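Local coordinates for protein prephenate dehydratase (PDB 3MWB) that probably converts prephenate to phenylpyruvate, with loss of water and carbon dioxide, for phenylalanine synthesis, and binds L-phenylalanine in its ACT domain, at residues G16-A21 / V88-V93; E20-Q25 / T182-V187; E234-G239 / H244-I249. All blocks are in the same frame, centred on the assembly; numbering follows the deposited sequence. Where two conformers were deposited one is given.

Contact 1: residues G16-A21 / V88-V93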
loop_
_atom_site.group_PDB
_atom_site.type_symbol
_atom_site.label_atom_id
_atom_site.label_comp_id
_atom_site.label_asym_id
_atom_site.label_seq_id
_atom_site.Cartn_x
_atom_site.Cartn_y
_atom_site.Cartn_z
ATOM N N GLY A 16 -21.788 -43.199 -3.394
ATOM C CA GLY A 16 -20.892 -43.691 -4.453
ATOM C C GLY A 16 -20.190 -42.634 -5.288
ATOM O O GLY A 16 -19.388 -42.961 -6.193
ATOM N N THR A 17 -20.479 -41.365 -4.991
ATOM C CA THR A 17 -19.774 -40.244 -5.621
ATOM C C THR A 17 -18.340 -40.129 -5.106
ATOM O O THR A 17 -17.951 -40.781 -4.130
ATOM C CB THR A 17 -20.484 -38.891 -5.331
ATOM O OG1 THR A 17 -20.700 -38.771 -3.918
ATOM C CG2 THR A 17 -21.852 -38.825 -6.041
ATOM N N PHE A 18 -17.554 -39.276 -5.763
ATOM C CA PHE A 18 -16.244 -38.909 -5.253
ATOM C C PHE A 18 -16.341 -38.267 -3.865
ATOM O O PHE A 18 -15.481 -38.477 -3.015
ATOM C CB PHE A 18 -15.529 -37.986 -6.257
ATOM C CG PHE A 18 -15.021 -38.716 -7.450
ATOM C CD1 PHE A 18 -15.877 -39.009 -8.526
ATOM C CD2 PHE A 18 -13.707 -39.184 -7.480
ATOM C CE1 PHE A 18 -15.405 -39.731 -9.634
ATOM C CE2 PHE A 18 -13.226 -39.901 -8.579
ATOM C CZ PHE A 18 -14.077 -40.167 -9.661
ATOM N N THR A 19 -17.411 -37.513 -3.631
ATOM C CA THR A 19 -17.640 -36.932 -2.304
ATOM C C THR A 19 -17.729 -37.999 -1.200
ATOM O O THR A 19 -17.046 -37.881 -0.185
ATOM C CB THR A 19 -18.855 -35.999 -2.290
ATOM O OG1 THR A 19 -18.789 -35.122 -3.427
ATOM C CG2 THR A 19 -18.872 -35.151 -1.033
ATOM N N GLU A 20 -18.551 -39.026 -1.389
ATOM C CA GLU A 20 -18.622 -40.091 -0.384
ATOM C C GLU A 20 -17.250 -40.740 -0.160
ATOM O O GLU A 20 -16.805 -40.895 0.979
ATOM C CB GLU A 20 -19.658 -41.159 -0.733
ATOM C CG GLU A 20 -19.641 -42.296 0.284
ATOM C CD GLU A 20 -20.911 -43.123 0.331
ATOM O OE1 GLU A 20 -21.392 -43.597 -0.726
ATOM O OE2 GLU A 20 -21.409 -43.316 1.457
ATOM N N ALA A 21 -16.593 -41.108 -1.261
ATOM C CA ALA A 21 -15.243 -41.688 -1.214
ATOM C C ALA A 21 -14.312 -40.878 -0.317
ATOM O O ALA A 21 -13.526 -41.443 0.423
ATOM C CB ALA A 21 -14.658 -41.831 -2.629
ATOM N N VAL A 88 -8.219 -35.284 -2.119
ATOM C CA VAL A 88 -8.423 -36.656 -2.587
ATOM C C VAL A 88 -8.098 -36.818 -4.072
ATOM O O VAL A 88 -8.794 -36.249 -4.903
ATOM C CB VAL A 88 -9.882 -37.130 -2.334
ATOM C CG1 VAL A 88 -10.073 -38.586 -2.789
ATOM C CG2 VAL A 88 -10.264 -36.961 -0.845
ATOM N N PRO A 89 -7.046 -37.610 -4.400
ATOM C CA PRO A 89 -6.678 -37.959 -5.789
ATOM C C PRO A 89 -7.861 -38.541 -6.580
ATOM O O PRO A 89 -8.612 -39.379 -6.059
ATOM C CB PRO A 89 -5.560 -39.009 -5.614
ATOM C CG PRO A 89 -4.934 -38.652 -4.289
ATOM C CD PRO A 89 -6.088 -38.168 -3.422
ATOM N N ILE A 90 -8.036 -38.058 -7.808
ATOM C CA ILE A 90 -9.158 -38.451 -8.640
ATOM C C ILE A 90 -8.688 -39.558 -9.586
ATOM O O ILE A 90 -7.704 -39.388 -10.305
ATOM C CB ILE A 90 -9.709 -37.255 -9.460
ATOM C CG1 ILE A 90 -10.224 -36.140 -8.532
ATOM C CG2 ILE A 90 -10.817 -37.713 -10.416
ATOM C CD1 ILE A 90 -10.367 -34.771 -9.214
ATOM N N THR A 91 -9.401 -40.682 -9.562
ATOM C CA THR A 91 -9.150 -41.804 -10.443
ATOM C C THR A 91 -10.476 -42.160 -11.119
ATOM O O THR A 91 -11.491 -42.315 -10.440
ATOM C CB THR A 91 -8.628 -43.001 -9.621
ATOM O OG1 THR A 91 -7.368 -42.644 -9.040
ATOM C CG2 THR A 91 -8.436 -44.237 -10.489
ATOM N N PHE A 92 -10.481 -42.276 -12.439
ATOM C CA PHE A 92 -11.722 -42.582 -13.137
ATOM C C PHE A 92 -11.719 -44.023 -13.650
ATOM O O PHE A 92 -10.717 -44.494 -14.175
ATOM C CB PHE A 92 -11.934 -41.645 -14.317
ATOM C CG PHE A 92 -12.221 -40.226 -13.939
ATOM C CD1 PHE A 92 -13.470 -39.861 -13.426
ATOM C CD2 PHE A 92 -11.262 -39.235 -14.140
ATOM C CE1 PHE A 92 -13.743 -38.527 -13.084
ATOM C CE2 PHE A 92 -11.542 -37.887 -13.815
ATOM C CZ PHE A 92 -12.776 -37.543 -13.294
ATOM N N VAL A 93 -12.848 -44.709 -13.509
ATOM C CA VAL A 93 -13.035 -46.007 -14.127
ATOM C C VAL A 93 -14.175 -45.938 -15.143
ATOM O O VAL A 93 -15.132 -45.156 -14.983
ATOM C CB VAL A 93 -13.293 -47.144 -13.102
ATOM C CG1 VAL A 93 -12.091 -47.323 -12.173
ATOM C CG2 VAL A 93 -14.553 -46.901 -12.306
#
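The ring of Phe-18 reaches the chain at Ile-90 to Phe-92 with its far end, and at its edge, near its own plane, sits a backbone oxygen: Thr-91 O lies 3.5 Å from Phe-18 CZ. The second ring, Phe-92, meets Phe-18 obliquely, neither stacked nor edge-to-face, with planes 64° apart and centroids separated by 5.5 Å. One face of the Phe-92 ring carries CG2 of Ile-90, two residues back in the same segment, offset toward the rim. That same methyl also touches Phe-18, Ile-90 CG2 standing 3.7 Å from Phe-18 CE2, so a single branch fills the corner where both rings come together. The rings approach through Phe-18 CZ and Phe-92 CE1, 3.8 Å apart, and the two side chains cross at about a right angle. In Phe-18, CG is anti to the carbonyl carbon (chi1 -75°), which carries the ring off the helix toward residues 90-92. No hydrogen bond joins the segments. Thr-91 O, buried here without a polar partner in the model, faces the rim of the Phe-18 ring, whose weakly positive C-H edge probably offsets some of the cost of burying it. Behind Phe-18 the helix start is tied down: Thr-17 OG1 caps it by accepting a weak bond from Glu-20 N, and Glu-20 OE1 takes the N-H of Gly-16 on the anti side of the carboxylate at 2.7 Å. Phe-18 N itself bonds to Glu-64 OE2, and Thr-91 rests on Pro-158 of helix 158-163. The arrangement is the first turn of a capped helix packed, through Phe-18, against the chain that leaves strand 81-89 for strand 93-96, where it passes between the two mixed sheets of the prephenate dehydratase domain, whose two-lobed build is that of the type 2 periplasmic-binding-protein fold.

Contact 2: residues E20-Q25 / T182-V187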
loop_
_atom_site.group_PDB
_atom_site.type_symbol
_atom_site.label_atom_id
_atom_site.label_comp_id
_atom_site.label_asym_id
_atom_site.label_seq_id
_atom_site.Cartn_x
_atom_site.Cartn_y
_atom_site.Cartn_z
ATOM N N GLU A 20 -18.551 -39.026 -1.389
ATOM C CA GLU A 20 -18.622 -40.091 -0.384
ATOM C C GLU A 20 -17.250 -40.740 -0.160
ATOM O O GLU A 20 -16.805 -40.895 0.979
ATOM C CB GLU A 20 -19.658 -41.159 -0.733
ATOM C CG GLU A 20 -19.641 -42.296 0.284
ATOM C CD GLU A 20 -20.911 -43.123 0.331
ATOM O OE1 GLU A 20 -21.392 -43.597 -0.726
ATOM O OE2 GLU A 20 -21.409 -43.316 1.457
ATOM N N ALA A 21 -16.593 -41.108 -1.261
ATOM C CA ALA A 21 -15.243 -41.688 -1.214
ATOM C C ALA A 21 -14.312 -40.878 -0.317
ATOM O O ALA A 21 -13.526 -41.443 0.423
ATOM C CB ALA A 21 -14.658 -41.831 -2.629
ATOM N N ALA A 22 -14.443 -39.553 -0.375
ATOM C CA ALA A 22 -13.650 -38.624 0.438
ATOM C C ALA A 22 -14.017 -38.645 1.921
ATOM O O ALA A 22 -13.142 -38.640 2.776
ATOM C CB ALA A 22 -13.787 -37.211 -0.111
ATOM N N LEU A 23 -15.312 -38.634 2.224
ATOM C CA LEU A 23 -15.776 -38.821 3.599
ATOM C C LEU A 23 -15.233 -40.121 4.163
ATOM O O LEU A 23 -14.835 -40.190 5.327
ATOM C CB LEU A 23 -17.310 -38.860 3.645
ATOM C CG LEU A 23 -17.975 -39.003 5.019
ATOM C CD1 LEU A 23 -17.410 -37.988 6.042
ATOM C CD2 LEU A 23 -19.490 -38.860 4.879
HETATM N N MSE A 24 -15.217 -41.144 3.315
HETATM C CA MSE A 24 -14.793 -42.496 3.700
HETATM C C MSE A 24 -13.359 -42.559 4.218
HETATM O O MSE A 24 -12.989 -43.502 4.931
HETATM C CB MSE A 24 -14.971 -43.467 2.529
HETATM C CG MSE A 24 -16.391 -43.973 2.368
HETATM SE SE MSE A 24 -17.007 -44.804 4.014
HETATM C CE MSE A 24 -16.538 -43.377 5.226
ATOM N N GLN A 25 -12.553 -41.549 3.860
ATOM C CA GLN A 25 -11.132 -41.469 4.251
ATOM C C GLN A 25 -10.916 -40.813 5.623
ATOM O O GLN A 25 -9.844 -40.925 6.206
ATOM C CB GLN A 25 -10.286 -40.749 3.175
ATOM C CG GLN A 25 -10.092 -39.232 3.386
ATOM C CD GLN A 25 -8.962 -38.637 2.553
ATOM O OE1 GLN A 25 -8.761 -39.002 1.399
ATOM N NE2 GLN A 25 -8.232 -37.698 3.138
ATOM N N THR A 182 -9.478 -33.443 -5.711
ATOM C CA THR A 182 -10.567 -32.601 -5.243
ATOM C C THR A 182 -10.289 -32.180 -3.807
ATOM O O THR A 182 -9.857 -32.989 -2.978
ATOM C CB THR A 182 -11.926 -33.345 -5.330
ATOM O OG1 THR A 182 -12.152 -33.746 -6.685
ATOM C CG2 THR A 182 -13.107 -32.440 -4.859
ATOM N N ARG A 183 -10.508 -30.908 -3.519
ATOM C CA ARG A 183 -10.395 -30.427 -2.169
ATOM C C ARG A 183 -11.787 -30.424 -1.557
ATOM O O ARG A 183 -12.746 -29.918 -2.159
ATOM C CB ARG A 183 -9.778 -29.041 -2.149
ATOM C CG ARG A 183 -9.190 -28.651 -0.800
ATOM C CD ARG A 183 -8.536 -27.282 -0.842
ATOM N NE ARG A 183 -8.604 -26.765 0.507
ATOM C CZ ARG A 183 -9.275 -25.692 0.895
ATOM N NH1 ARG A 183 -9.883 -24.896 0.032
ATOM N NH2 ARG A 183 -9.266 -25.388 2.162
ATOM N N PHE A 184 -11.892 -31.046 -0.391
ATOM C CA PHE A 184 -13.126 -31.081 0.376
ATOM C C PHE A 184 -12.917 -30.394 1.726
ATOM O O PHE A 184 -11.787 -30.296 2.208
ATOM C CB PHE A 184 -13.557 -32.540 0.642
ATOM C CG PHE A 184 -13.868 -33.336 -0.604
ATOM C CD1 PHE A 184 -12.846 -34.029 -1.283
ATOM C CD2 PHE A 184 -15.178 -33.440 -1.069
ATOM C CE1 PHE A 184 -13.125 -34.792 -2.422
ATOM C CE2 PHE A 184 -15.484 -34.189 -2.208
ATOM C CZ PHE A 184 -14.449 -34.880 -2.889
ATOM N N ILE A 185 -14.014 -29.964 2.346
ATOM C CA ILE A 185 -13.976 -29.454 3.711
ATOM C C ILE A 185 -15.038 -30.146 4.553
ATOM O O ILE A 185 -16.114 -30.507 4.068
ATOM C CB ILE A 185 -14.110 -27.888 3.796
ATOM C CG1 ILE A 185 -15.330 -27.396 3.001
ATOM C CG2 ILE A 185 -12.814 -27.219 3.350
ATOM C CD1 ILE A 185 -15.684 -25.930 3.203
ATOM N N LEU A 186 -14.711 -30.372 5.813
ATOM C CA LEU A 186 -15.650 -30.961 6.765
ATOM C C LEU A 186 -16.079 -29.847 7.709
ATOM O O LEU A 186 -15.261 -29.248 8.377
ATOM C CB LEU A 186 -14.978 -32.091 7.556
ATOM C CG LEU A 186 -15.823 -32.987 8.469
ATOM C CD1 LEU A 186 -16.827 -33.840 7.672
ATOM C CD2 LEU A 186 -14.892 -33.898 9.292
ATOM N N VAL A 187 -17.368 -29.572 7.746
ATOM C CA VAL A 187 -17.861 -28.376 8.394
ATOM C C VAL A 187 -18.783 -28.701 9.571
ATOM O O VAL A 187 -19.704 -29.474 9.416
ATOM C CB VAL A 187 -18.604 -27.510 7.363
ATOM C CG1 VAL A 187 -19.063 -26.231 8.002
ATOM C CG2 VAL A 187 -17.668 -27.212 6.163
#
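Thr-182, at the start of the strand segment, prepares the contact between Ala-22 and Phe-184 without touching the helix: its CG2 lies over one face of the Phe-184 ring, 3.3 Å above the plane, while its OG1 is bonded to Asn-61 O. Arg-183 turns to the other side of the sheet, where its NE forms a salt bridge with Glu-85. Phe-184 follows and carries most of the contact. Its CG is anti to the carbonyl carbon (chi1 -63°), and the ring presents to helix 18-23 the face opposite Thr-182. Ala-22 CB comes down over that face in a CH-pi contact, 3.5 Å from the centroid of the Phe-184 ring and 17° off the normal. The methyl leans toward one side, with Ala-22 CB 3.4 Å from Phe-184 CE1, and the ring is thus clamped between two methyl groups. With a methyl as the helix side chain, the CA atoms of Ala-22 and Phe-184 are 7.6 Å apart. This is the layered alpha/beta packing of the prephenate dehydratase domain: helix 18-23, which follows strand 8-12, covers the mixed sheet in which strand 181-188 runs antiparallel between strands 54-60 and 81-89. An alanine in place of Phe-184 would remove the ring and is likely to open a gap between the methyls of Ala-22 and Thr-182, leaving the Ala-22 methyl without the ring face it packs on. Ile-185 again faces the far side of the sheet. Leu-186, two residues on from Phe-184, points back to the helix, and its contact is looser: Leu-186 CD1 meets Leu-23 CD1 at 4.5 Å, methyl to methyl. Leu-23 and Leu-186 each also touch Tyr-9 of strand 8-12.

Contact 3: residues E234-G239 / H244-I249. With PHE (phenylalanine), chain D.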
loop_
_atom_site.group_PDB
_atom_site.type_symbol
_atom_site.label_atom_id
_atom_site.label_comp_id
_atom_site.label_asym_id
_atom_site.label_seq_id
_atom_site.Cartn_x
_atom_site.Cartn_y
_atom_site.Cartn_z
ATOM N N GLU A 234 -11.332 -15.677 -3.338
ATOM C CA GLU A 234 -12.402 -15.624 -4.325
ATOM C C GLU A 234 -13.419 -14.545 -3.921
ATOM O O GLU A 234 -13.939 -14.529 -2.799
ATOM C CB GLU A 234 -13.098 -16.993 -4.492
ATOM C CG GLU A 234 -12.135 -18.189 -4.527
ATOM C CD GLU A 234 -12.807 -19.534 -4.728
ATOM O OE1 GLU A 234 -13.464 -19.727 -5.776
ATOM O OE2 GLU A 234 -12.654 -20.411 -3.851
ATOM N N SER A 235 -13.674 -13.619 -4.835
ATOM C CA SER A 235 -14.785 -12.701 -4.679
ATOM C C SER A 235 -16.093 -13.335 -5.179
ATOM O O SER A 235 -16.106 -14.131 -6.124
ATOM C CB SER A 235 -14.486 -11.392 -5.412
ATOM O OG SER A 235 -14.302 -11.641 -6.799
ATOM N N ARG A 236 -17.195 -12.968 -4.528
ATOM C CA ARG A 236 -18.522 -13.452 -4.881
ATOM C C ARG A 236 -19.497 -12.286 -4.721
ATOM O O ARG A 236 -19.441 -11.590 -3.716
ATOM C CB ARG A 236 -18.956 -14.608 -3.965
ATOM C CG ARG A 236 -17.999 -15.823 -3.909
ATOM C CD ARG A 236 -18.158 -16.792 -5.094
ATOM N NE ARG A 236 -19.515 -17.329 -5.217
ATOM C CZ ARG A 236 -20.324 -17.106 -6.253
ATOM N NH1 ARG A 236 -19.929 -16.368 -7.286
ATOM N NH2 ARG A 236 -21.534 -17.632 -6.271
ATOM N N PRO A 237 -20.367 -12.057 -5.726
ATOM C CA PRO A 237 -21.419 -11.041 -5.593
ATOM C C PRO A 237 -22.408 -11.423 -4.504
ATOM O O PRO A 237 -22.622 -12.614 -4.250
ATOM C CB PRO A 237 -22.137 -11.079 -6.950
ATOM C CG PRO A 237 -21.717 -12.369 -7.590
ATOM C CD PRO A 237 -20.353 -12.669 -7.069
ATOM N N THR A 238 -23.008 -10.412 -3.883
ATOM C CA THR A 238 -24.063 -10.616 -2.908
ATOM C C THR A 238 -24.824 -9.302 -2.703
ATOM O O THR A 238 -24.240 -8.219 -2.806
ATOM C CB THR A 238 -23.492 -11.164 -1.577
ATOM O OG1 THR A 238 -24.563 -11.561 -0.721
ATOM C CG2 THR A 238 -22.602 -10.125 -0.864
ATOM N N GLY A 239 -26.124 -9.391 -2.431
ATOM C CA GLY A 239 -26.935 -8.197 -2.154
ATOM C C GLY A 239 -26.984 -7.790 -0.684
ATOM O O GLY A 239 -27.601 -6.780 -0.340
ATOM N N HIS A 244 -21.409 -4.932 -1.950
ATOM C CA HIS A 244 -21.997 -5.865 -2.951
ATOM C C HIS A 244 -21.195 -7.159 -3.168
ATOM O O HIS A 244 -21.531 -7.968 -4.021
ATOM C CB HIS A 244 -22.276 -5.182 -4.314
ATOM C CG HIS A 244 -22.782 -3.777 -4.205
ATOM N ND1 HIS A 244 -22.030 -2.687 -4.591
ATOM C CD2 HIS A 244 -23.954 -3.281 -3.744
ATOM C CE1 HIS A 244 -22.720 -1.581 -4.378
ATOM N NE2 HIS A 244 -23.891 -1.913 -3.865
ATOM N N TYR A 245 -20.137 -7.350 -2.395
ATOM C CA TYR A 245 -19.320 -8.552 -2.522
ATOM C C TYR A 245 -18.941 -9.119 -1.172
ATOM O O TYR A 245 -18.955 -8.413 -0.164
ATOM C CB TYR A 245 -18.013 -8.255 -3.285
ATOM C CG TYR A 245 -18.199 -7.744 -4.687
ATOM C CD1 TYR A 245 -18.306 -8.621 -5.764
ATOM C CD2 TYR A 245 -18.272 -6.369 -4.940
ATOM C CE1 TYR A 245 -18.480 -8.146 -7.053
ATOM C CE2 TYR A 245 -18.448 -5.882 -6.225
ATOM C CZ TYR A 245 -18.546 -6.773 -7.274
ATOM O OH TYR A 245 -18.726 -6.282 -8.542
ATOM N N PHE A 246 -18.587 -10.403 -1.161
ATOM C CA PHE A 246 -17.739 -10.894 -0.110
ATOM C C PHE A 246 -16.502 -11.580 -0.679
ATOM O O PHE A 246 -16.490 -11.996 -1.833
ATOM C CB PHE A 246 -18.492 -11.784 0.889
ATOM C CG PHE A 246 -18.956 -13.082 0.321
ATOM C CD1 PHE A 246 -18.073 -14.155 0.178
ATOM C CD2 PHE A 246 -20.291 -13.250 -0.054
ATOM C CE1 PHE A 246 -18.496 -15.371 -0.344
ATOM C CE2 PHE A 246 -20.736 -14.473 -0.583
ATOM C CZ PHE A 246 -19.840 -15.532 -0.732
ATOM N N PHE A 247 -15.456 -11.653 0.136
ATOM C CA PHE A 247 -14.238 -12.353 -0.231
ATOM C C PHE A 247 -14.074 -13.593 0.646
ATOM O O PHE A 247 -14.123 -13.515 1.876
ATOM C CB PHE A 247 -13.037 -11.428 -0.114
ATOM C CG PHE A 247 -13.222 -10.124 -0.835
ATOM C CD1 PHE A 247 -13.115 -10.069 -2.212
ATOM C CD2 PHE A 247 -13.519 -8.952 -0.127
ATOM C CE1 PHE A 247 -13.299 -8.844 -2.896
ATOM C CE2 PHE A 247 -13.675 -7.721 -0.787
ATOM C CZ PHE A 247 -13.586 -7.675 -2.183
ATOM N N SER A 248 -13.929 -14.734 -0.009
ATOM C CA SER A 248 -13.661 -16.017 0.628
ATOM C C SER A 248 -12.147 -16.251 0.592
ATOM O O SER A 248 -11.513 -16.221 -0.479
ATOM C CB SER A 248 -14.395 -17.115 -0.139
ATOM O OG SER A 248 -14.412 -18.349 0.556
ATOM N N ILE A 249 -11.552 -16.446 1.760
ATOM C CA ILE A 249 -10.090 -16.378 1.867
ATOM C C ILE A 249 -9.553 -17.505 2.752
ATOM O O ILE A 249 -10.087 -17.757 3.844
ATOM C CB ILE A 249 -9.636 -15.001 2.462
ATOM C CG1 ILE A 249 -9.951 -13.831 1.504
ATOM C CG2 ILE A 249 -8.137 -14.997 2.774
ATOM C CD1 ILE A 249 -9.901 -12.464 2.163
HETATM N N PHE D . -13.716 -3.003 -6.303
HETATM C CA PHE D . -12.835 -3.216 -5.127
HETATM C C PHE D . -11.346 -3.197 -5.473
HETATM O O PHE D . -10.957 -2.978 -6.615
HETATM C CB PHE D . -13.227 -4.496 -4.363
HETATM C CG PHE D . -13.215 -5.770 -5.191
HETATM C CD1 PHE D . -12.012 -6.412 -5.509
HETATM C CD2 PHE D . -14.412 -6.357 -5.599
HETATM C CE1 PHE D . -11.997 -7.606 -6.237
HETATM C CE2 PHE D . -14.409 -7.576 -6.332
HETATM C CZ PHE D . -13.202 -8.179 -6.659
HETATM O OXT PHE D . -10.477 -3.398 -4.613
#
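A beta hairpin of the ACT domain, built from strands 230-237 and 245-252, forms one wall of a phenylalanine pocket. Its antiparallel strands pair by backbone bonds in the hydrogen-bonded pairs Glu-234 with Ser-248 and Arg-236 with Phe-246. The straightest runs from Ser-248 N to Glu-234 O (2.8 Å, 172°). Beyond them Thr-238 N reaches His-244 O from above the carbonyl plane. On one side of the sheet the aliphatic part of Arg-236 covers Phe-246: Arg-236 CB lies over the ring face, 3.8 Å from the centroid of the Phe-246 ring, in a CH-pi contact, and Thr-238 CG2 comes to that ring's edge. The arginine chain bends at chi2 and chi3, and its NH2 ends in a salt bridge with Asp-72. Glu-234 and Ser-248, also on this side, both bond to Arg-232. On the other side lie Ser-235 and Phe-247, with Ser-235 CB 3.7 Å from Phe-247 CD1; Ser-235 OG is hydrogen-bonded to Ile-233 N of the second subunit. The bound phenylalanine has its polar ends held by Asp-211, Leu-216 and the second subunit's Asn-229 and Leu-230. Its ring is met by Phe-247 edge-on, Phe-247 CZ being 3.6 Å from ligand CG, while ligand CE2 sits 4.0 Å above the Tyr-245 ring, over its centre.

Overall arrangement
Contacts 1 and 2 are neighbours, their centres 9 Å apart, and share Glu-20 and Ala-21 of helix 18-23. Both reach the same sheet, on adjacent strands: Val-88 N lies 2.9 Å from Thr-182 O, a probable hydrogen bond, and Thr-19 CA packs on Phe-184 CE2 at 3.5 Å. Contact 1 is the one nearer the magnesium site seen in this protein (no metal is bound to this chain), the Thr-91 side chain being about 10 Å from that of Ala-161. Contact 3 belongs to the ACT domain and touches neither; its centre is about 24 Å from that of contact 2 and 29 Å from that of contact 1. It alone lines a phenylalanine pocket.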